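Mgp-operon protein 3 (Mycoplasma pneumoniae, PDB 6RJ1) is a surface adhesin of the bacterium that, together with its partner P1, probably helps attach the pathogen to host cells. Local coordinates at residues A[211-216]-A[603-608]; A[580-585]-A[616-621]; A[953-958]-A[968-973]; A[861-866]-A[893-898]. All coordinates share one frame; numbering follows the deposited sequence.

Interaction 1: residues A[211-216]-A[603-608]; sequences NNPGPK and GPINGL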
loop_
_atom_site.group_PDB
_atom_site.type_symbol
_atom_site.label_atom_id
_atom_site.label_comp_id
_atom_site.label_asym_id
_atom_site.label_seq_id
_atom_site.Cartn_x
_atom_site.Cartn_y
_atom_site.Cartn_z
ATOM N N ASN A 211 -32.816 6.364 14.523
ATOM C CA ASN A 211 -32.241 5.550 15.600
ATOM C C ASN A 211 -30.709 5.615 15.686
ATOM O O ASN A 211 -30.114 4.757 16.341
ATOM C CB ASN A 211 -32.736 4.096 15.529
ATOM C CG ASN A 211 -34.232 3.958 15.564
ATOM O OD1 ASN A 211 -34.899 4.400 16.506
ATOM N ND2 ASN A 211 -34.788 3.342 14.530
ATOM N N ASN A 212 -30.072 6.636 15.069
ATOM C CA ASN A 212 -28.616 6.786 15.135
ATOM C C ASN A 212 -28.262 7.259 16.540
ATOM O O ASN A 212 -28.722 8.328 16.954
ATOM C CB ASN A 212 -28.088 7.747 14.078
ATOM C CG ASN A 212 -26.589 7.709 13.912
ATOM O OD1 ASN A 212 -25.821 8.069 14.810
ATOM N ND2 ASN A 212 -26.138 7.287 12.748
ATOM N N PRO A 213 -27.503 6.446 17.316
ATOM C CA PRO A 213 -27.191 6.831 18.699
ATOM C C PRO A 213 -25.913 7.666 18.880
ATOM O O PRO A 213 -25.527 7.923 20.019
ATOM C CB PRO A 213 -27.058 5.473 19.383
ATOM C CG PRO A 213 -26.468 4.608 18.336
ATOM C CD PRO A 213 -26.906 5.131 16.994
ATOM N N GLY A 214 -25.266 8.064 17.781
ATOM C CA GLY A 214 -24.015 8.807 17.848
ATOM C C GLY A 214 -24.047 10.226 17.328
ATOM O O GLY A 214 -23.416 10.499 16.303
ATOM N N PRO A 215 -24.700 11.184 18.040
ATOM C CA PRO A 215 -24.693 12.579 17.557
ATOM C C PRO A 215 -23.298 13.208 17.589
ATOM O O PRO A 215 -23.009 14.100 16.793
ATOM C CB PRO A 215 -25.644 13.292 18.527
ATOM C CG PRO A 215 -25.639 12.473 19.749
ATOM C CD PRO A 215 -25.475 11.063 19.296
ATOM N N LYS A 216 -22.442 12.723 18.507
ATOM C CA LYS A 216 -21.083 13.209 18.724
ATOM C C LYS A 216 -20.034 12.503 17.863
ATOM O O LYS A 216 -18.848 12.812 17.995
ATOM C CB LYS A 216 -20.705 13.165 20.226
ATOM C CG LYS A 216 -21.633 13.959 21.149
ATOM C CD LYS A 216 -21.754 15.453 20.815
ATOM C CE LYS A 216 -22.828 16.101 21.664
ATOM N NZ LYS A 216 -23.061 17.515 21.275
ATOM N N GLY A 603 -22.408 6.980 6.808
ATOM C CA GLY A 603 -21.883 8.103 7.574
ATOM C C GLY A 603 -21.426 7.717 8.962
ATOM O O GLY A 603 -21.452 6.532 9.308
ATOM N N PRO A 604 -21.009 8.698 9.793
ATOM C CA PRO A 604 -20.507 8.361 11.143
ATOM C C PRO A 604 -21.531 7.730 12.099
ATOM O O PRO A 604 -22.740 7.883 11.916
ATOM C CB PRO A 604 -19.978 9.699 11.677
ATOM C CG PRO A 604 -19.878 10.594 10.510
ATOM C CD PRO A 604 -20.912 10.145 9.530
ATOM N N ILE A 605 -21.030 6.998 13.115
ATOM C CA ILE A 605 -21.824 6.324 14.151
ATOM C C ILE A 605 -20.990 6.067 15.413
ATOM O O ILE A 605 -21.481 6.249 16.524
ATOM C CB ILE A 605 -22.549 5.029 13.629
ATOM C CG1 ILE A 605 -23.682 4.576 14.597
ATOM C CG2 ILE A 605 -21.568 3.879 13.300
ATOM C CD1 ILE A 605 -24.818 3.840 13.966
ATOM N N ASN A 606 -19.740 5.634 15.231
ATOM C CA ASN A 606 -18.826 5.282 16.308
ATOM C C ASN A 606 -18.210 6.486 16.998
ATOM O O ASN A 606 -17.987 7.535 16.392
ATOM C CB ASN A 606 -17.750 4.301 15.814
ATOM C CG ASN A 606 -18.312 2.988 15.318
ATOM O OD1 ASN A 606 -19.392 2.544 15.717
ATOM N ND2 ASN A 606 -17.596 2.335 14.430
ATOM N N GLY A 607 -17.954 6.292 18.277
ATOM C CA GLY A 607 -17.376 7.261 19.192
ATOM C C GLY A 607 -17.441 6.695 20.592
ATOM O O GLY A 607 -17.803 5.529 20.756
ATOM N N LEU A 608 -17.116 7.511 21.607
ATOM C CA LEU A 608 -17.153 7.051 22.990
ATOM C C LEU A 608 -18.584 6.901 23.506
ATOM O O LEU A 608 -19.333 7.874 23.552
ATOM C CB LEU A 608 -16.304 7.944 23.916
ATOM C CG LEU A 608 -16.105 7.429 25.356
ATOM C CD1 LEU A 608 -14.882 6.547 25.468
ATOM C CD2 LEU A 608 -15.999 8.574 26.327
#

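Interaction 2: residues A[580-585]-A[616-621]; sequences STTAGL and AYVTPV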
loop_
_atom_site.group_PDB
_atom_site.type_symbol
_atom_site.label_atom_id
_atom_site.label_comp_id
_atom_site.label_asym_id
_atom_site.label_seq_id
_atom_site.Cartn_x
_atom_site.Cartn_y
_atom_site.Cartn_z
ATOM N N SER A 580 -15.144 6.145 11.232
ATOM C CA SER A 580 -14.948 4.755 11.632
ATOM C C SER A 580 -16.097 3.887 11.091
ATOM O O SER A 580 -17.277 4.246 11.252
ATOM C CB SER A 580 -14.898 4.661 13.155
ATOM O OG SER A 580 -14.985 3.319 13.606
ATOM N N THR A 581 -15.749 2.759 10.446
ATOM C CA THR A 581 -16.731 1.829 9.877
ATOM C C THR A 581 -16.745 0.485 10.600
ATOM O O THR A 581 -17.141 -0.523 10.013
ATOM C CB THR A 581 -16.516 1.657 8.383
ATOM O OG1 THR A 581 -15.211 1.129 8.154
ATOM C CG2 THR A 581 -16.752 2.931 7.608
ATOM N N THR A 582 -16.326 0.471 11.872
ATOM C CA THR A 582 -16.279 -0.740 12.684
ATOM C C THR A 582 -17.691 -1.259 12.942
ATOM O O THR A 582 -18.578 -0.476 13.281
ATOM C CB THR A 582 -15.478 -0.475 13.968
ATOM O OG1 THR A 582 -14.187 0.006 13.591
ATOM C CG2 THR A 582 -15.336 -1.711 14.849
ATOM N N ALA A 583 -17.892 -2.576 12.768
ATOM C CA ALA A 583 -19.156 -3.270 12.997
ATOM C C ALA A 583 -19.628 -3.021 14.426
ATOM O O ALA A 583 -18.810 -3.014 15.346
ATOM C CB ALA A 583 -18.967 -4.761 12.770
ATOM N N GLY A 584 -20.932 -2.808 14.588
ATOM C CA GLY A 584 -21.559 -2.544 15.881
ATOM C C GLY A 584 -21.364 -3.639 16.913
ATOM O O GLY A 584 -21.085 -4.789 16.559
ATOM N N LEU A 585 -21.504 -3.285 18.205
ATOM C CA LEU A 585 -21.355 -4.225 19.320
ATOM C C LEU A 585 -22.409 -5.334 19.280
ATOM O O LEU A 585 -22.147 -6.462 19.696
ATOM C CB LEU A 585 -21.410 -3.489 20.666
ATOM C CG LEU A 585 -20.179 -2.673 21.045
ATOM C CD1 LEU A 585 -20.477 -1.756 22.211
ATOM C CD2 LEU A 585 -18.998 -3.563 21.382
ATOM N N ALA A 616 -16.738 1.985 25.480
ATOM C CA ALA A 616 -16.527 1.293 24.209
ATOM C C ALA A 616 -16.455 2.375 23.138
ATOM O O ALA A 616 -17.105 3.425 23.269
ATOM C CB ALA A 616 -17.673 0.337 23.914
ATOM N N TYR A 617 -15.640 2.149 22.100
ATOM C CA TYR A 617 -15.503 3.129 21.026
ATOM C C TYR A 617 -16.380 2.790 19.803
ATOM O O TYR A 617 -16.311 3.474 18.790
ATOM C CB TYR A 617 -14.024 3.345 20.668
ATOM C CG TYR A 617 -13.301 4.215 21.675
ATOM C CD1 TYR A 617 -13.396 5.603 21.625
ATOM C CD2 TYR A 617 -12.520 3.651 22.679
ATOM C CE1 TYR A 617 -12.728 6.409 22.545
ATOM C CE2 TYR A 617 -11.850 4.447 23.610
ATOM C CZ TYR A 617 -11.956 5.827 23.536
ATOM O OH TYR A 617 -11.304 6.623 24.451
ATOM N N VAL A 618 -17.247 1.772 19.938
ATOM C CA VAL A 618 -18.171 1.297 18.901
ATOM C C VAL A 618 -19.620 1.465 19.353
ATOM O O VAL A 618 -19.901 1.457 20.555
ATOM C CB VAL A 618 -17.924 -0.167 18.456
ATOM C CG1 VAL A 618 -18.128 -0.318 16.960
ATOM C CG2 VAL A 618 -16.551 -0.678 18.864
ATOM N N THR A 619 -20.542 1.564 18.383
ATOM C CA THR A 619 -21.972 1.725 18.625
ATOM C C THR A 619 -22.606 0.485 19.265
ATOM O O THR A 619 -22.334 -0.635 18.827
ATOM C CB THR A 619 -22.704 2.172 17.348
ATOM O OG1 THR A 619 -24.086 2.354 17.648
ATOM C CG2 THR A 619 -22.547 1.193 16.179
ATOM N N PRO A 620 -23.465 0.663 20.289
ATOM C CA PRO A 620 -24.126 -0.506 20.896
ATOM C C PRO A 620 -25.341 -0.981 20.091
ATOM O O PRO A 620 -25.838 -2.072 20.347
ATOM C CB PRO A 620 -24.495 -0.027 22.304
ATOM C CG PRO A 620 -24.164 1.467 22.339
ATOM C CD PRO A 620 -23.899 1.912 20.943
ATOM N N VAL A 621 -25.822 -0.166 19.128
ATOM C CA VAL A 621 -26.939 -0.497 18.229
ATOM C C VAL A 621 -26.561 -0.231 16.760
ATOM O O VAL A 621 -25.961 0.798 16.442
ATOM C CB VAL A 621 -28.313 0.118 18.607
ATOM C CG1 VAL A 621 -28.900 -0.551 19.848
ATOM C CG2 VAL A 621 -28.229 1.620 18.785
#

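Interaction 3: residues A[953-958]-A[968-973]; sequences VDIYKN and QLSENV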
loop_
_atom_site.group_PDB
_atom_site.type_symbol
_atom_site.label_atom_id
_atom_site.label_comp_id
_atom_site.label_asym_id
_atom_site.label_seq_id
_atom_site.Cartn_x
_atom_site.Cartn_y
_atom_site.Cartn_z
ATOM N N VAL A 953 32.685 -16.049 1.675
ATOM C CA VAL A 953 31.635 -17.061 1.529
ATOM C C VAL A 953 31.461 -17.896 2.798
ATOM O O VAL A 953 32.414 -18.502 3.280
ATOM C CB VAL A 953 31.823 -17.947 0.265
ATOM C CG1 VAL A 953 30.687 -18.953 0.120
ATOM C CG2 VAL A 953 31.937 -17.097 -0.996
ATOM N N ASP A 954 30.223 -17.934 3.317
ATOM C CA ASP A 954 29.824 -18.700 4.496
ATOM C C ASP A 954 28.900 -19.844 4.060
ATOM O O ASP A 954 27.977 -19.619 3.276
ATOM C CB ASP A 954 29.086 -17.790 5.507
ATOM C CG ASP A 954 29.931 -17.098 6.571
ATOM O OD1 ASP A 954 31.175 -17.276 6.564
ATOM O OD2 ASP A 954 29.347 -16.389 7.421
ATOM N N ILE A 955 29.155 -21.064 4.558
ATOM C CA ILE A 955 28.334 -22.240 4.257
ATOM C C ILE A 955 27.432 -22.543 5.453
ATOM O O ILE A 955 27.901 -22.596 6.592
ATOM C CB ILE A 955 29.190 -23.478 3.836
ATOM C CG1 ILE A 955 30.233 -23.139 2.719
ATOM C CG2 ILE A 955 28.313 -24.686 3.456
ATOM C CD1 ILE A 955 29.694 -22.653 1.295
ATOM N N TYR A 956 26.140 -22.760 5.179
ATOM C CA TYR A 956 25.132 -23.088 6.179
ATOM C C TYR A 956 24.432 -24.408 5.835
ATOM O O TYR A 956 24.195 -24.691 4.659
ATOM C CB TYR A 956 24.106 -21.951 6.278
ATOM C CG TYR A 956 24.623 -20.690 6.946
ATOM C CD1 TYR A 956 25.397 -19.772 6.241
ATOM C CD2 TYR A 956 24.276 -20.379 8.258
ATOM C CE1 TYR A 956 25.846 -18.593 6.838
ATOM C CE2 TYR A 956 24.722 -19.205 8.867
ATOM C CZ TYR A 956 25.501 -18.308 8.150
ATOM O OH TYR A 956 25.934 -17.133 8.727
ATOM N N LYS A 957 24.112 -25.219 6.859
ATOM C CA LYS A 957 23.406 -26.482 6.676
ATOM C C LYS A 957 21.908 -26.261 6.876
ATOM O O LYS A 957 21.484 -25.807 7.938
ATOM C CB LYS A 957 23.944 -27.558 7.618
ATOM C CG LYS A 957 23.718 -28.974 7.100
ATOM C CD LYS A 957 22.769 -29.761 7.995
ATOM C CE LYS A 957 22.694 -31.220 7.614
ATOM N NZ LYS A 957 21.892 -31.442 6.380
ATOM N N ASN A 958 21.125 -26.551 5.823
ATOM C CA ASN A 958 19.670 -26.424 5.713
ATOM C C ASN A 958 18.960 -27.651 6.289
ATOM O O ASN A 958 19.017 -28.743 5.717
ATOM C CB ASN A 958 19.266 -26.210 4.239
ATOM C CG ASN A 958 17.838 -25.761 3.992
ATOM O OD1 ASN A 958 16.898 -26.063 4.745
ATOM N ND2 ASN A 958 17.641 -25.037 2.900
ATOM N N GLN A 968 33.799 -25.792 9.267
ATOM C CA GLN A 968 34.736 -26.598 8.481
ATOM C C GLN A 968 34.766 -26.192 7.012
ATOM O O GLN A 968 35.846 -25.945 6.479
ATOM C CB GLN A 968 34.363 -28.077 8.585
ATOM C CG GLN A 968 35.116 -28.826 9.655
ATOM C CD GLN A 968 35.839 -29.999 9.057
ATOM O OE1 GLN A 968 37.069 -29.998 8.916
ATOM N NE2 GLN A 968 35.082 -31.018 8.674
ATOM N N LEU A 969 33.582 -26.145 6.364
ATOM C CA LEU A 969 33.425 -25.789 4.958
ATOM C C LEU A 969 33.545 -24.296 4.727
ATOM O O LEU A 969 34.063 -23.905 3.684
ATOM C CB LEU A 969 32.093 -26.308 4.385
ATOM C CG LEU A 969 31.975 -27.821 4.161
ATOM C CD1 LEU A 969 30.550 -28.212 3.886
ATOM C CD2 LEU A 969 32.850 -28.287 3.015
ATOM N N SER A 970 33.052 -23.462 5.675
ATOM C CA SER A 970 33.118 -22.000 5.573
ATOM C C SER A 970 34.563 -21.529 5.560
ATOM O O SER A 970 34.902 -20.679 4.739
ATOM C CB SER A 970 32.349 -21.324 6.703
ATOM O OG SER A 970 30.965 -21.617 6.623
ATOM N N GLU A 971 35.420 -22.105 6.431
ATOM C CA GLU A 971 36.842 -21.772 6.480
ATOM C C GLU A 971 37.527 -22.312 5.221
ATOM O O GLU A 971 38.295 -21.582 4.598
ATOM C CB GLU A 971 37.512 -22.327 7.752
ATOM C CG GLU A 971 38.945 -21.848 7.940
ATOM C CD GLU A 971 39.828 -22.743 8.789
ATOM O OE1 GLU A 971 40.639 -23.505 8.211
ATOM O OE2 GLU A 971 39.715 -22.674 10.034
ATOM N N ASN A 972 37.211 -23.573 4.839
ATOM C CA ASN A 972 37.738 -24.293 3.671
ATOM C C ASN A 972 37.539 -23.522 2.362
ATOM O O ASN A 972 38.476 -23.412 1.567
ATOM C CB ASN A 972 37.093 -25.681 3.577
ATOM C CG ASN A 972 37.625 -26.544 2.468
ATOM O OD1 ASN A 972 38.678 -27.175 2.596
ATOM N ND2 ASN A 972 36.897 -26.592 1.359
ATOM N N VAL A 973 36.324 -22.993 2.146
ATOM C CA VAL A 973 35.965 -22.218 0.956
ATOM C C VAL A 973 36.607 -20.801 1.002
ATOM O O VAL A 973 36.848 -20.212 -0.053
ATOM C CB VAL A 973 34.426 -22.215 0.723
ATOM C CG1 VAL A 973 33.699 -21.228 1.633
ATOM C CG2 VAL A 973 34.081 -21.981 -0.742
#

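Interaction 4: residues A[861-866]-A[893-898]; sequences GLWFYT and VSRTGI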
loop_
_atom_site.group_PDB
_atom_site.type_symbol
_atom_site.label_atom_id
_atom_site.label_comp_id
_atom_site.label_asym_id
_atom_site.label_seq_id
_atom_site.Cartn_x
_atom_site.Cartn_y
_atom_site.Cartn_z
ATOM N N GLY A 861 9.106 -26.489 -0.678
ATOM C CA GLY A 861 7.889 -25.704 -0.491
ATOM C C GLY A 861 8.053 -24.567 0.501
ATOM O O GLY A 861 7.078 -24.154 1.134
ATOM N N LEU A 862 9.298 -24.054 0.629
ATOM C CA LEU A 862 9.664 -22.996 1.563
ATOM C C LEU A 862 10.021 -21.705 0.890
ATOM O O LEU A 862 10.694 -21.694 -0.141
ATOM C CB LEU A 862 10.831 -23.429 2.469
ATOM C CG LEU A 862 10.704 -24.762 3.196
ATOM C CD1 LEU A 862 12.037 -25.198 3.745
ATOM C CD2 LEU A 862 9.651 -24.706 4.289
ATOM N N TRP A 863 9.580 -20.611 1.498
ATOM C CA TRP A 863 9.862 -19.254 1.074
ATOM C C TRP A 863 11.021 -18.738 1.934
ATOM O O TRP A 863 11.080 -19.031 3.137
ATOM C CB TRP A 863 8.638 -18.359 1.298
ATOM C CG TRP A 863 7.479 -18.593 0.377
ATOM C CD1 TRP A 863 7.196 -17.908 -0.768
ATOM C CD2 TRP A 863 6.355 -19.455 0.617
ATOM N NE1 TRP A 863 5.985 -18.315 -1.279
ATOM C CE2 TRP A 863 5.442 -19.258 -0.445
ATOM C CE3 TRP A 863 6.024 -20.371 1.636
ATOM C CZ2 TRP A 863 4.232 -19.960 -0.534
ATOM C CZ3 TRP A 863 4.831 -21.076 1.540
ATOM C CH2 TRP A 863 3.947 -20.863 0.470
ATOM N N PHE A 864 11.934 -17.969 1.318
ATOM C CA PHE A 864 13.068 -17.363 2.007
ATOM C C PHE A 864 13.071 -15.866 1.766
ATOM O O PHE A 864 13.129 -15.426 0.617
ATOM C CB PHE A 864 14.392 -18.023 1.592
ATOM C CG PHE A 864 14.493 -19.481 1.970
ATOM C CD1 PHE A 864 14.801 -19.862 3.271
ATOM C CD2 PHE A 864 14.286 -20.477 1.021
ATOM C CE1 PHE A 864 14.882 -21.212 3.620
ATOM C CE2 PHE A 864 14.367 -21.827 1.372
ATOM C CZ PHE A 864 14.667 -22.187 2.669
ATOM N N TYR A 865 12.949 -15.087 2.852
ATOM C CA TYR A 865 12.910 -13.619 2.835
ATOM C C TYR A 865 14.242 -13.057 3.293
ATOM O O TYR A 865 14.612 -13.221 4.459
ATOM C CB TYR A 865 11.774 -13.097 3.721
ATOM C CG TYR A 865 10.402 -13.263 3.111
ATOM C CD1 TYR A 865 9.750 -14.498 3.134
ATOM C CD2 TYR A 865 9.744 -12.185 2.526
ATOM C CE1 TYR A 865 8.490 -14.660 2.552
ATOM C CE2 TYR A 865 8.479 -12.331 1.959
ATOM C CZ TYR A 865 7.856 -13.570 1.972
ATOM O OH TYR A 865 6.614 -13.716 1.403
ATOM N N THR A 866 14.974 -12.426 2.364
ATOM C CA THR A 866 16.275 -11.837 2.643
ATOM C C THR A 866 16.123 -10.355 2.943
ATOM O O THR A 866 15.505 -9.621 2.177
ATOM C CB THR A 866 17.268 -12.158 1.526
ATOM O OG1 THR A 866 17.285 -13.574 1.316
ATOM C CG2 THR A 866 18.675 -11.678 1.837
ATOM N N VAL A 893 9.594 -19.029 5.595
ATOM C CA VAL A 893 8.150 -19.182 5.714
ATOM C C VAL A 893 7.760 -20.606 5.289
ATOM O O VAL A 893 8.130 -21.054 4.207
ATOM C CB VAL A 893 7.339 -18.060 5.023
ATOM C CG1 VAL A 893 5.842 -18.311 5.156
ATOM C CG2 VAL A 893 7.689 -16.692 5.608
ATOM N N SER A 894 7.060 -21.328 6.168
ATOM C CA SER A 894 6.638 -22.704 5.923
ATOM C C SER A 894 5.126 -22.841 6.044
ATOM O O SER A 894 4.496 -22.062 6.749
ATOM C CB SER A 894 7.326 -23.646 6.908
ATOM O OG SER A 894 7.245 -23.181 8.248
ATOM N N ARG A 895 4.548 -23.842 5.369
ATOM C CA ARG A 895 3.114 -24.121 5.423
ATOM C C ARG A 895 2.760 -24.849 6.718
ATOM O O ARG A 895 3.545 -25.669 7.201
ATOM C CB ARG A 895 2.696 -24.994 4.233
ATOM C CG ARG A 895 2.580 -24.269 2.914
ATOM C CD ARG A 895 2.168 -25.238 1.827
ATOM N NE ARG A 895 1.841 -24.557 0.571
ATOM C CZ ARG A 895 2.731 -24.211 -0.355
ATOM N NH1 ARG A 895 4.019 -24.459 -0.174
ATOM N NH2 ARG A 895 2.339 -23.600 -1.463
ATOM N N THR A 896 1.572 -24.562 7.275
ATOM C CA THR A 896 1.030 -25.209 8.482
ATOM C C THR A 896 -0.461 -25.493 8.280
ATOM O O THR A 896 -1.125 -24.787 7.519
ATOM C CB THR A 896 1.262 -24.367 9.767
ATOM O OG1 THR A 896 0.651 -23.085 9.644
ATOM C CG2 THR A 896 2.736 -24.226 10.150
ATOM N N GLY A 897 -0.966 -26.516 8.964
ATOM C CA GLY A 897 -2.373 -26.910 8.918
ATOM C C GLY A 897 -2.730 -27.907 7.834
ATOM O O GLY A 897 -1.878 -28.288 7.019
ATOM N N ILE A 898 -4.010 -28.333 7.825
ATOM C CA ILE A 898 -4.580 -29.277 6.855
ATOM C C ILE A 898 -4.659 -28.576 5.489
ATOM O O ILE A 898 -5.047 -27.408 5.415
ATOM C CB ILE A 898 -5.975 -29.818 7.313
ATOM C CG1 ILE A 898 -6.030 -30.175 8.843
ATOM C CG2 ILE A 898 -6.470 -30.988 6.441
ATOM C CD1 ILE A 898 -5.024 -31.254 9.411
HETATM O O HOH W 1 5.897 -26.012 3.227
#

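Interaction 1: residues A[211-216]-A[603-608]
Ile605 pushes its side chain against Asn212 and Pro213, where an Asx turn at 212-214 packs on a second irregular loop, 603-608. Neither partner has regular secondary structure: 211-216 runs between helix 200-203 and strand 220-222, whereas the loop carrying Ile605 follows helix 591-595, precedes strand 609-611 and falls within the MgpC adhesin family region. The contact thus joins a loop from early in the chain to one of that region. CD1 of Ile605 does most of the touching, reaching Pro213 CD at 3.9 Å and Asn212 ND2 at the same 3.9 Å. It gets there because CG1 lies anti to the backbone N of Ile605 (chi1 -164°), which swings the longer branch toward the turn and lets it run slantwise past both residues. The backbones come close one residue further on, where Gly214 CA rests 3.8 Å from the carbonyl oxygen of Ile605.

What shapes the turn is the side-chain amide of Asn212. OD1 accepts from Gly214 N at 3.0 Å, with the donor tilted out of the carbonyl plane. The other end of the amide, ND2, bonds to Gln635 O and passes Pro604 O at 3.5 Å. The two ends of one buried amide are thereby spoken for, and its rotation is fixed. Further out, the loop 211-216 is also held by helix 187-192 and by Trp200 of helix 200-203: Gln187 NE2 takes the carbonyl of Gly214, and the indole nitrogen of Trp200 bonds to Asn212 O. Beyond these, Lys216 NZ makes a salt bridge with Asp188 OD2.

Interaction 2: residues A[580-585]-A[616-621]
Leu585 N and Thr619 O tie two irregular loop segments of the MgpC adhesin family region together with one backbone hydrogen bond, 2.8 Å long and nearly straight at both ends (173° at the hydrogen). Around it the chains stay close, with Gly584 CA 3.6 Å from Thr619 O, on the same carbonyl that takes the bond.

Leu585 is the main apolar piece. Its CG is anti to its own carbonyl carbon (chi1 -74°), which lays the side chain along 616-620: CD1 touches Ala616 CB at 3.9 Å, CG faces Val618 CB, and CB sits on Pro620 CA. On the other flank Val618 CG1 packs against both Thr582 O and Ala583 O and meets Thr582 CG2 at 3.8 Å, the two side chains crossing at about a right angle. Thr619 turns its hydroxyl away from this interface, donating from OG1 to Val621 O at 2.7 Å, while its CG2 methyl lies against Gly584.

Nearby, Asn606 from interaction 1 bonds to Thr582 O with ND2 and to Thr619 N with OD1, so one amide spans both loops. The chemistry is therefore an oily seam pinned by a single backbone bond, with Thr582 O and Thr619 N engaged by the amide of Asn606.

Interaction 3: residues A[953-958]-A[968-973]
A beta-hairpin followed by a helix that folds back on it makes up this C-terminal contact: strand 952-959 pairs with strand 962-965 at the edge of a four-stranded antiparallel sheet, and helix 967-974 then runs back along the strand. The short axes pass 6.6 Å apart and point in nearly opposite directions, at 158°.

Apolar groups line the junction. Ile955 is directed at the helix and lays CG1 against Leu969 CB, at 4.0 Å, while the same CG1 reaches Val973 CG1 at 4.1 Å. Ile955 and Leu969 pass each other at a slant. Val973 also covers the start of the strand, its CG1 lying 4.0 Å from Val953 CB, with the two valines crossing at roughly a right angle. Both valines also touch Thr21.

Asp954 starts off away from the helix, but its carboxylate comes back toward it, and OD1 makes salt bridges with Lys965 of the adjacent strand and Lys974 at the helix end. The polar centre is Ser970, whose OG is beside its own backbone N (chi1 -64°). That oxygen is bonded to Asp966 O one turn earlier, and it accepts from Ile955 N at 2.8 Å with an N-H...O angle of 161°.

Interaction 4: residues A[861-866]-A[893-898]
Trp863 and Val893 face each other as an antiparallel hydrogen-bonded pair, joining strand 862-868 to strand 888-896 within an antiparallel sheet. Two backbone bonds close the pair: Trp863 N to Val893 O at 3.1 Å, which arrives in the carbonyl plane, and Val893 N to Trp863 O at 2.9 Å. Gly861 and Leu862 both oppose Ile857, a G1 beta bulge, and the positive phi of Gly861 suits glycine.

Apolar packing follows the pair. Val893 stands next to Trp863 on one face of the sheet, CB to CB at 4.0 Å, and its CG2 reaches Tyr865 CE1 at 3.8 Å. Val802 of strand 799-805 covers all three of these residues. On the opposite face, Leu862 CD2 touches Ser894 CB at 3.7 Å.

The aromatic and charged groups meet at the end of the indole. Val893 O lies at the edge of the Trp863 ring, in its plane. Arg895 is extended from CG to NE, and this brings one face of its guanidinium over Trp863 CH2, which sits 3.5 Å above that plane toward the rim. A water bonded to Gly861 O makes a weak bond to Arg895 N.

The guanidinium leans over the end of the indole, its plane 35° from that of the ring, while NH1 bonds to Tyr856 OH, so Arg895 combines an aromatic contact with a polar one.

Overall arrangement
Interactions 1 and 2 form one patch, their centres about 9 Å apart. Asn606 is the bridge between them, its ND2 bonding to Ser580 OG at 2.9 Å, while Pro213 CG packs on Thr619 OG1. Their segments alternate along the chain. Interaction 3 lies on the opposite side of the chain's centre from interaction 1, their centres about 63 Å apart; interaction 4 is about 44 Å from interaction 1, centre to centre. Interactions 3 and 4 are about 24 Å apart by centre and just touch, Asn958 ND2 to Phe864 CZ. The first pair thus joins loops, whereas interaction 3 sets a helix on a strand and interaction 4 pairs two strands.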